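Local coordinates for NmrA family protein (Shigella flexneri 2a, PDB 3QVO) that is of unknown function but, as a Rossmann-fold protein of the NmrA family, probably binds NAD(P), at residues A157-A160 with E164-I167; T52-Q57 with A80-A85; E182-S185 with F190-T193; G32-R37 with V195-V200. All blocks are in the same frame, centred on the assembly; numbering follows the deposited sequence.

Contact 1 of 4, residues A157-A160 with E164-I167; sequences AIEA and EYTI
Tyr165 lays its ring along the last turn of helix 149-159, beside Ile158 and Glu159. The contact lies in a beta-alpha-beta crossover of the Rossmann fold. Helix 149-159 lies between strands 119-123 and 164-174 in the sequence; the two strands are parallel neighbours in the sheet. A short loop leads from the helix into the second strand. The CG atom of Tyr165 sits between the backbone N and the carbonyl carbon (chi1 69°), and this swings the ring back over the helix end. Ile158 CG2 approaches the root of the ring at a slant, 3.7 Å from Tyr165 CB. The same methyl also meets the next inward-facing side chain of the strand, with Ile158 CG2 3.5 Å from Ile167 CD1. One methyl of Ile158 thus touches both strand residues. Glu159 runs extended past the far end of the ring, its CG 3.6 Å from Tyr165 OH. Its carboxylate is turned 55° from the ring plane. That carboxylate forms a salt bridge with Arg186 and takes a hydrogen bond from Asn218. A water in the plane of the Tyr165 ring donates to Glu159 O at 2.9 Å and is also hydrogen-bonded to Tyr165 OH.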
loop_
_atom_site.group_PDB
_atom_site.type_symbol
_atom_site.label_atom_id
_atom_site.label_comp_id
_atom_site.label_asym_id
_atom_site.label_seq_id
_atom_site.Cartn_x
_atom_site.Cartn_y
_atom_site.Cartn_z
ATOM N N ALA A 157 -8.030 3.732 -12.349
ATOM C CA ALA A 157 -9.241 3.880 -11.588
ATOM C C ALA A 157 -8.937 4.774 -10.374
ATOM O O ALA A 157 -9.710 5.664 -10.046
ATOM C CB ALA A 157 -9.817 2.508 -11.167
ATOM N N ILE A 158 -7.800 4.540 -9.721
ATOM C CA ILE A 158 -7.397 5.340 -8.580
ATOM C C ILE A 158 -7.217 6.789 -9.004
ATOM O O ILE A 158 -7.814 7.681 -8.390
ATOM C CB ILE A 158 -6.181 4.741 -7.919
ATOM C CG1 ILE A 158 -6.587 3.451 -7.199
ATOM C CG2 ILE A 158 -5.504 5.719 -6.966
ATOM C CD1 ILE A 158 -5.431 2.574 -6.839
ATOM N N GLU A 159 -6.508 7.024 -10.117
ATOM C CA GLU A 159 -6.287 8.402 -10.588
ATOM C C GLU A 159 -7.535 9.150 -10.982
ATOM O O GLU A 159 -7.527 10.372 -10.967
ATOM C CB GLU A 159 -5.265 8.464 -11.731
ATOM C CG GLU A 159 -3.878 8.040 -11.285
ATOM C CD GLU A 159 -2.838 8.090 -12.406
ATOM O OE1 GLU A 159 -3.168 7.779 -13.582
ATOM O OE2 GLU A 159 -1.664 8.419 -12.109
ATOM N N ALA A 160 -8.611 8.424 -11.297
ATOM C CA ALA A 160 -9.858 9.026 -11.721
ATOM C C ALA A 160 -10.875 9.028 -10.602
ATOM O O ALA A 160 -12.002 9.380 -10.828
ATOM C CB ALA A 160 -10.434 8.287 -12.939
ATOM N N GLU A 164 -8.034 11.295 -2.247
ATOM C CA GLU A 164 -6.729 11.843 -1.910
ATOM C C GLU A 164 -5.750 10.665 -1.918
ATOM O O GLU A 164 -5.547 10.018 -0.891
ATOM C CB GLU A 164 -6.781 12.567 -0.551
ATOM C CG GLU A 164 -7.456 13.962 -0.610
ATOM C CD GLU A 164 -7.683 14.624 0.764
ATOM O OE1 GLU A 164 -7.680 13.922 1.808
ATOM O OE2 GLU A 164 -7.884 15.871 0.796
ATOM N N TYR A 165 -5.184 10.373 -3.082
ATOM C CA TYR A 165 -4.428 9.144 -3.273
ATOM C C TYR A 165 -2.940 9.366 -3.331
ATOM O O TYR A 165 -2.475 10.427 -3.638
ATOM C CB TYR A 165 -4.886 8.407 -4.554
ATOM C CG TYR A 165 -4.530 9.118 -5.844
ATOM C CD1 TYR A 165 -3.286 8.961 -6.411
ATOM C CD2 TYR A 165 -5.439 9.942 -6.482
ATOM C CE1 TYR A 165 -2.944 9.622 -7.553
ATOM C CE2 TYR A 165 -5.124 10.608 -7.635
ATOM C CZ TYR A 165 -3.853 10.445 -8.173
ATOM O OH TYR A 165 -3.473 11.063 -9.339
ATOM N N THR A 166 -2.200 8.337 -2.983
ATOM C CA THR A 166 -0.814 8.228 -3.347
ATOM C C THR A 166 -0.642 6.798 -3.861
ATOM O O THR A 166 -0.960 5.842 -3.153
ATOM C CB THR A 166 0.090 8.432 -2.164
ATOM O OG1 THR A 166 -0.220 9.675 -1.486
ATOM C CG2 THR A 166 1.561 8.368 -2.607
ATOM N N ILE A 167 -0.179 6.652 -5.099
ATOM C CA ILE A 167 0.114 5.338 -5.670
ATOM C C ILE A 167 1.610 5.183 -5.537
ATOM O O ILE A 167 2.362 6.102 -5.841
ATOM C CB ILE A 167 -0.317 5.227 -7.182
ATOM C CG1 ILE A 167 -1.840 5.239 -7.287
ATOM C CG2 ILE A 167 0.221 3.975 -7.809
ATOM C CD1 ILE A 167 -2.420 5.712 -8.634
HETATM O O HOH W 1 -1.415 10.347 -10.425
HETATM O O HOH W 2 -5.474 12.417 -10.933
#

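Contact 2 of 4, residues T52-Q57 with A80-A85; sequences TLFARQ and AALKQA
The contact joins strand 49-55 to helix 79-86 in the Rossmann-type layer of parallel strands and covering helices, with Phe54 meeting Ala81, Leu82 and Ala85. The short strand and helix segments run antiparallel, at 172°, and their axes pass 10.5 Å apart. Phe54 bridges that gap. Its CG is anti to the backbone N (chi1 -171°), which sends the ring out from the strand to the helix. The ring meets three helix residues in different ways. Ala85 CB comes in obliquely and lies 3.6 Å from Phe54 CD1. Leu82 CD1 stands over one face, off toward the rim, 4.3 Å from Phe54 CZ. Ala81 O is at the ring edge, near its plane, 3.9 Å from Phe54 CE1. This carbonyl already accepts the helical bond from Ala85 N, so the ring edge is only a further neighbour. The strand follows helix 34-43 and pairs in parallel with strands 24-29 and 69-73. In many Rossmann proteins the end of this second strand lies near the adenosine part of the cofactor. Around Phe54 the sheet adds Leu29 and Ile72. Leu82 also packs on Leu29 and reaches Ser107 and Ala111 of helix 101-114. Gln89 also links the two elements: its NE2 is hydrogen-bonded to both Thr52 OG1 and Ala85 O. Lys83 points its CB away from the strand and belongs to the pocket of the bound 5-mercapto-2-nitro-benzoic acid. The side chain of Ala85 is about 9 Å from that ligand.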
loop_
_atom_site.group_PDB
_atom_site.type_symbol
_atom_site.label_atom_id
_atom_site.label_comp_id
_atom_site.label_asym_id
_atom_site.label_seq_id
_atom_site.Cartn_x
_atom_site.Cartn_y
_atom_site.Cartn_z
ATOM N N THR A 52 -6.309 -1.135 11.921
ATOM C CA THR A 52 -7.187 -2.244 11.688
ATOM C C THR A 52 -6.547 -3.093 10.621
ATOM O O THR A 52 -6.236 -2.604 9.551
ATOM C CB THR A 52 -8.514 -1.759 11.197
ATOM O OG1 THR A 52 -9.092 -0.900 12.178
ATOM C CG2 THR A 52 -9.459 -2.948 10.863
ATOM N N LEU A 53 -6.349 -4.369 10.920
ATOM C CA LEU A 53 -5.558 -5.257 10.078
ATOM C C LEU A 53 -6.504 -6.271 9.461
ATOM O O LEU A 53 -6.976 -7.200 10.122
ATOM C CB LEU A 53 -4.498 -5.946 10.903
ATOM C CG LEU A 53 -3.613 -5.032 11.764
ATOM C CD1 LEU A 53 -2.563 -5.866 12.503
ATOM C CD2 LEU A 53 -2.939 -3.891 10.979
ATOM N N PHE A 54 -6.781 -6.062 8.177
ATOM C CA PHE A 54 -7.761 -6.804 7.425
ATOM C C PHE A 54 -7.015 -7.808 6.567
ATOM O O PHE A 54 -6.223 -7.417 5.728
ATOM C CB PHE A 54 -8.456 -5.793 6.543
ATOM C CG PHE A 54 -9.663 -6.285 5.825
ATOM C CD1 PHE A 54 -10.930 -6.194 6.408
ATOM C CD2 PHE A 54 -9.558 -6.728 4.504
ATOM C CE1 PHE A 54 -12.061 -6.580 5.691
ATOM C CE2 PHE A 54 -10.660 -7.132 3.791
ATOM C CZ PHE A 54 -11.931 -7.064 4.374
ATOM N N ALA A 55 -7.282 -9.099 6.791
ATOM C CA ALA A 55 -6.658 -10.135 6.029
ATOM C C ALA A 55 -7.533 -11.373 5.871
ATOM O O ALA A 55 -8.370 -11.684 6.707
ATOM C CB ALA A 55 -5.345 -10.528 6.685
ATOM N N ARG A 56 -7.259 -12.097 4.796
ATOM C CA ARG A 56 -7.972 -13.268 4.410
ATOM C C ARG A 56 -7.738 -14.357 5.418
ATOM O O ARG A 56 -8.670 -15.033 5.847
ATOM C CB ARG A 56 -7.473 -13.742 3.029
ATOM C CG ARG A 56 -8.322 -13.290 1.829
ATOM C CD ARG A 56 -7.685 -13.683 0.476
ATOM N NE ARG A 56 -8.206 -14.957 -0.061
ATOM C CZ ARG A 56 -8.946 -15.079 -1.181
ATOM N NH1 ARG A 56 -9.290 -13.999 -1.922
ATOM N NH2 ARG A 56 -9.358 -16.292 -1.581
ATOM N N GLN A 57 -6.466 -14.551 5.762
ATOM C CA GLN A 57 -6.089 -15.550 6.736
ATOM C C GLN A 57 -5.336 -14.833 7.850
ATOM O O GLN A 57 -4.116 -14.648 7.777
ATOM C CB GLN A 57 -5.261 -16.654 6.081
ATOM C CG GLN A 57 -6.017 -17.376 4.987
ATOM C CD GLN A 57 -5.177 -18.452 4.303
ATOM O OE1 GLN A 57 -4.260 -18.153 3.522
ATOM N NE2 GLN A 57 -5.485 -19.706 4.599
ATOM N N ALA A 80 -19.445 -6.429 1.650
ATOM C CA ALA A 80 -20.020 -6.231 2.974
ATOM C C ALA A 80 -18.920 -6.209 4.073
ATOM O O ALA A 80 -18.923 -5.348 4.932
ATOM C CB ALA A 80 -21.065 -7.300 3.279
ATOM N N ALA A 81 -17.944 -7.115 4.010
ATOM C CA ALA A 81 -16.962 -7.190 5.058
ATOM C C ALA A 81 -16.095 -5.945 5.002
ATOM O O ALA A 81 -15.719 -5.378 6.034
ATOM C CB ALA A 81 -16.139 -8.423 4.903
ATOM N N LEU A 82 -15.733 -5.556 3.789
ATOM C CA LEU A 82 -14.879 -4.422 3.560
ATOM C C LEU A 82 -15.541 -3.139 4.031
ATOM O O LEU A 82 -14.938 -2.399 4.768
ATOM C CB LEU A 82 -14.479 -4.347 2.085
ATOM C CG LEU A 82 -13.562 -3.151 1.738
ATOM C CD1 LEU A 82 -12.278 -3.233 2.466
ATOM C CD2 LEU A 82 -13.358 -3.040 0.249
ATOM N N LYS A 83 -16.804 -2.917 3.707
ATOM C CA LYS A 83 -17.535 -1.752 4.250
ATOM C C LYS A 83 -17.534 -1.761 5.772
ATOM O O LYS A 83 -17.287 -0.733 6.407
ATOM C CB LYS A 83 -18.958 -1.637 3.709
ATOM N N GLN A 84 -17.773 -2.905 6.396
ATOM C CA GLN A 84 -17.759 -2.905 7.891
ATOM C C GLN A 84 -16.448 -2.404 8.440
ATOM O O GLN A 84 -16.417 -1.654 9.426
ATOM C CB GLN A 84 -17.956 -4.284 8.465
ATOM C CG GLN A 84 -19.162 -5.032 7.928
ATOM C CD GLN A 84 -20.420 -4.669 8.645
ATOM O OE1 GLN A 84 -20.556 -3.566 9.182
ATOM N NE2 GLN A 84 -21.355 -5.597 8.666
ATOM N N ALA A 85 -15.364 -2.869 7.822
ATOM C CA ALA A 85 -14.024 -2.556 8.277
ATOM C C ALA A 85 -13.662 -1.100 7.981
ATOM O O ALA A 85 -12.798 -0.500 8.647
ATOM C CB ALA A 85 -13.011 -3.486 7.586
#

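Contact 3 of 4, residues E182-S185 with F190-T193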
loop_
_atom_site.group_PDB
_atom_site.type_symbol
_atom_site.label_atom_id
_atom_site.label_comp_id
_atom_site.label_asym_id
_atom_site.label_seq_id
_atom_site.Cartn_x
_atom_site.Cartn_y
_atom_site.Cartn_z
ATOM N N GLU A 182 14.823 6.648 -2.939
ATOM C CA GLU A 182 14.573 7.890 -3.662
ATOM C C GLU A 182 13.357 7.643 -4.543
ATOM O O GLU A 182 13.017 6.499 -4.819
ATOM C CB GLU A 182 15.793 8.330 -4.484
ATOM C CG GLU A 182 16.179 7.410 -5.647
ATOM C CD GLU A 182 17.503 7.809 -6.308
ATOM O OE1 GLU A 182 18.063 8.873 -5.944
ATOM O OE2 GLU A 182 17.981 7.050 -7.180
ATOM N N LEU A 183 12.720 8.727 -4.968
ATOM C CA LEU A 183 11.423 8.694 -5.575
ATOM C C LEU A 183 11.452 9.305 -6.950
ATOM O O LEU A 183 12.127 10.298 -7.178
ATOM C CB LEU A 183 10.473 9.535 -4.730
ATOM C CG LEU A 183 10.373 9.148 -3.262
ATOM C CD1 LEU A 183 9.546 10.196 -2.525
ATOM C CD2 LEU A 183 9.763 7.752 -3.150
ATOM N N THR A 184 10.672 8.733 -7.853
ATOM C CA THR A 184 10.571 9.214 -9.219
ATOM C C THR A 184 9.117 9.458 -9.460
ATOM O O THR A 184 8.268 8.737 -8.903
ATOM C CB THR A 184 11.068 8.155 -10.225
ATOM O OG1 THR A 184 10.558 6.867 -9.857
ATOM C CG2 THR A 184 12.585 8.104 -10.260
ATOM N N SER A 185 8.803 10.454 -10.284
ATOM C CA SER A 185 7.410 10.776 -10.566
ATOM C C SER A 185 6.798 9.879 -11.673
ATOM O O SER A 185 7.499 9.064 -12.323
ATOM C CB SER A 185 7.269 12.268 -10.882
ATOM O OG SER A 185 7.902 12.584 -12.102
ATOM N N PHE A 190 12.136 4.549 -13.677
ATOM C CA PHE A 190 12.814 4.155 -12.460
ATOM C C PHE A 190 14.323 4.483 -12.561
ATOM O O PHE A 190 14.940 4.034 -13.479
ATOM C CB PHE A 190 12.678 2.638 -12.283
ATOM C CG PHE A 190 11.363 2.197 -11.739
ATOM C CD1 PHE A 190 11.062 2.371 -10.399
ATOM C CD2 PHE A 190 10.434 1.582 -12.540
ATOM C CE1 PHE A 190 9.858 1.945 -9.879
ATOM C CE2 PHE A 190 9.201 1.168 -12.033
ATOM C CZ PHE A 190 8.927 1.342 -10.692
ATOM N N LYS A 191 14.885 5.233 -11.610
ATOM C CA LYS A 191 16.333 5.445 -11.486
ATOM C C LYS A 191 17.073 4.279 -10.850
ATOM O O LYS A 191 18.296 4.363 -10.627
ATOM C CB LYS A 191 16.651 6.679 -10.629
ATOM C CG LYS A 191 16.053 7.970 -11.156
ATOM C CD LYS A 191 16.502 9.179 -10.323
ATOM C CE LYS A 191 15.583 10.388 -10.590
ATOM N NZ LYS A 191 16.329 11.673 -10.683
ATOM N N GLY A 192 16.375 3.188 -10.559
ATOM C CA GLY A 192 17.084 2.032 -10.034
ATOM C C GLY A 192 16.342 0.734 -10.143
ATOM O O GLY A 192 15.184 0.692 -10.442
ATOM N N THR A 193 17.043 -0.330 -9.841
ATOM C CA THR A 193 16.587 -1.684 -10.071
ATOM C C THR A 193 15.836 -2.333 -8.911
ATOM O O THR A 193 14.988 -3.163 -9.140
ATOM C CB THR A 193 17.840 -2.512 -10.387
ATOM O OG1 THR A 193 18.114 -2.399 -11.796
ATOM C CG2 THR A 193 17.699 -3.970 -9.970
#
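The Glu182 carboxylate is the flat group that meets Lys191, and CB of Lys191 lies well off its plane, on one side. The nearer oxygen does the touching, with OE2 of Glu182 3.7 Å from CB of Lys191. The Phe190 ring plays little part, and CB of Phe190 points away from the strand. The nearest approach of Phe190 to Thr184 is by its backbone, with Phe190 CA 4.4 Å from Thr184 OG1. Thr184 meets the lysine further along its chain. Lys191 and Thr184 slide past each other in opposite directions, and the methyl does the touching, with Thr184 CG2 3.6 Å from Lys191 CG. The same methyl is 3.8 Å from Lys191 CE, so it sits against a length of the chain and not at a single point. Glu182 crosses the lysine at about a right angle. Its CG lies between the backbone N and the carbonyl carbon (chi1 66°), and the chain then extends to bring the carboxylate beside Lys191. Strand 182-184 pairs antiparallel with strand 217-222, and the 190-193 loop folds back over it before strand 194-196 begins. Asn222 of that partner strand donates to Glu182 OE2 and also touches Lys191. Thr184 OG1 has a weak hydrogen bond to Gly220 O. No hydrogen bond or salt bridge joins the two segments. Lys191 NZ remains 5.8 Å from Glu182 OE1, so their opposite charges probably attract only at a distance. The loop therefore rests on the strand mainly through van der Waals contact with the aliphatic part of a lysine.

Contact 4 of 4, residues G32-R37 with V195-V200; sequences GGQIAR and VSRKSV
Arg197 NH2 forms a salt bridge with Asp175, and the same guanidinium lies flat against the side-chain amide of Gln34. The two planes are only 10° apart. Gln34 OE1 sits over the centre of one guanidinium face, 3.7 Å from Arg197 CZ. This is a stack and not a hydrogen bond. Arg197 is extended from CG to NE, and its CB and CG lie against Ile35 CG1. There Ile35 CG1 is 3.8 Å from Arg197 CG, and the two chains cross at about a right angle. Further along Ile35, its CD1 is 4.3 Å from Val200 CG1. Ile35 also packs on Tyr93 and Leu173 of the sheet. The contact joins helix 34-43 to helix 197-209. The first follows the glycine-rich turn that, in Rossmann proteins, usually faces the cofactor pyrophosphate. The second is N-capped by Ser196, whose OG accepts from Ser199 N at 2.8 Å. The Asp175 bridge and the Gln34 stack together probably limit how the guanidinium can turn. The amide oxygen over its face probably adds a mild electrostatic attraction to the van der Waals contact.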
loop_
_atom_site.group_PDB
_atom_site.type_symbol
_atom_site.label_atom_id
_atom_site.label_comp_id
_atom_site.label_asym_id
_atom_site.label_seq_id
_atom_site.Cartn_x
_atom_site.Cartn_y
_atom_site.Cartn_z
ATOM N N GLY A 32 -1.487 -9.385 6.039
ATOM C CA GLY A 32 -0.472 -10.459 6.118
ATOM C C GLY A 32 0.690 -10.343 5.135
ATOM O O GLY A 32 1.541 -11.196 5.080
ATOM N N GLY A 33 0.714 -9.285 4.345
ATOM C CA GLY A 33 1.797 -9.064 3.389
ATOM C C GLY A 33 3.101 -8.630 4.037
ATOM O O GLY A 33 3.119 -8.058 5.131
ATOM N N GLN A 34 4.196 -8.863 3.325
ATOM C CA GLN A 34 5.522 -8.661 3.872
ATOM C C GLN A 34 5.909 -7.192 4.035
ATOM O O GLN A 34 6.652 -6.863 4.960
ATOM C CB GLN A 34 6.571 -9.380 3.017
ATOM C CG GLN A 34 6.245 -10.845 2.662
ATOM C CD GLN A 34 7.352 -11.514 1.879
ATOM O OE1 GLN A 34 8.537 -11.342 2.175
ATOM N NE2 GLN A 34 6.973 -12.283 0.874
ATOM N N ILE A 35 5.475 -6.310 3.148
ATOM C CA ILE A 35 5.651 -4.878 3.404
ATOM C C ILE A 35 4.747 -4.449 4.552
ATOM O O ILE A 35 5.157 -3.655 5.436
ATOM C CB ILE A 35 5.367 -3.990 2.173
ATOM C CG1 ILE A 35 6.493 -4.132 1.128
ATOM C CG2 ILE A 35 5.272 -2.529 2.554
ATOM C CD1 ILE A 35 6.037 -3.726 -0.304
ATOM N N ALA A 36 3.542 -4.991 4.569
ATOM C CA ALA A 36 2.587 -4.669 5.605
ATOM C C ALA A 36 3.166 -4.910 7.029
ATOM O O ALA A 36 2.917 -4.110 7.933
ATOM C CB ALA A 36 1.276 -5.440 5.400
ATOM N N ARG A 37 3.948 -5.980 7.204
ATOM C CA ARG A 37 4.445 -6.398 8.513
ATOM C C ARG A 37 5.373 -5.382 9.147
ATOM O O ARG A 37 5.381 -5.214 10.372
ATOM C CB ARG A 37 5.165 -7.754 8.448
ATOM N N VAL A 195 14.620 -2.160 -4.369
ATOM C CA VAL A 195 14.380 -1.395 -3.154
ATOM C C VAL A 195 13.965 -2.333 -2.046
ATOM O O VAL A 195 13.292 -3.328 -2.289
ATOM C CB VAL A 195 13.333 -0.285 -3.369
ATOM C CG1 VAL A 195 11.937 -0.855 -3.538
ATOM C CG2 VAL A 195 13.389 0.701 -2.247
ATOM N N SER A 196 14.425 -2.050 -0.836
ATOM C CA SER A 196 14.056 -2.844 0.310
ATOM C C SER A 196 12.591 -2.606 0.681
ATOM O O SER A 196 12.047 -1.503 0.562
ATOM C CB SER A 196 14.964 -2.505 1.512
ATOM O OG SER A 196 14.647 -1.230 2.078
ATOM N N ARG A 197 11.947 -3.671 1.105
ATOM C CA ARG A 197 10.619 -3.581 1.676
ATOM C C ARG A 197 10.607 -2.612 2.861
ATOM O O ARG A 197 9.671 -1.846 3.044
ATOM C CB ARG A 197 10.196 -4.960 2.150
ATOM C CG ARG A 197 9.896 -5.921 1.030
ATOM C CD ARG A 197 9.100 -7.126 1.506
ATOM N NE ARG A 197 8.737 -7.993 0.395
ATOM C CZ ARG A 197 9.576 -8.802 -0.244
ATOM N NH1 ARG A 197 9.146 -9.540 -1.258
ATOM N NH2 ARG A 197 10.847 -8.858 0.095
ATOM N N LYS A 198 11.653 -2.645 3.669
ATOM C CA LYS A 198 11.725 -1.753 4.819
ATOM C C LYS A 198 11.706 -0.306 4.350
ATOM O O LYS A 198 11.067 0.546 4.988
ATOM C CB LYS A 198 12.972 -2.071 5.634
ATOM C CG LYS A 198 12.971 -1.637 7.060
ATOM C CD LYS A 198 14.030 -2.435 7.884
ATOM C CE LYS A 198 13.440 -3.805 8.381
ATOM N NZ LYS A 198 14.400 -4.679 9.115
ATOM N N SER A 199 12.332 -0.040 3.206
ATOM C CA SER A 199 12.317 1.299 2.648
ATOM C C SER A 199 10.893 1.713 2.320
ATOM O O SER A 199 10.443 2.816 2.672
ATOM C CB SER A 199 13.158 1.389 1.384
ATOM O OG SER A 199 14.555 1.142 1.633
ATOM N N VAL A 200 10.174 0.821 1.658
ATOM C CA VAL A 200 8.840 1.150 1.218
ATOM C C VAL A 200 7.934 1.323 2.430
ATOM O O VAL A 200 7.106 2.218 2.461
ATOM C CB VAL A 200 8.295 0.105 0.252
ATOM C CG1 VAL A 200 6.882 0.498 -0.218
ATOM C CG2 VAL A 200 9.236 -0.038 -0.936
#

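Overall arrangement
All four contacts reach one mixed Rossmann-type sheet. Contact 4 spans the chain, joining helix 34-43 near the start to helix 197-209 near the end. The other three fall between its two segments in sequence, in the order contact 2, contact 1, contact 3. Contacts 2 and 4 touch, through Ala55 and Gly32, though their centres are 20 Å apart. Contacts 2 and 3 are the farthest apart, with centres 32 Å apart on opposite sides of the chain's centre. Contacts 1 and 4 also lie on opposite sides of it. Contacts 1 and 2 seat helices on the sheet, contact 3 lays a late loop on strand 182-184, and contact 4 packs two helices against each other.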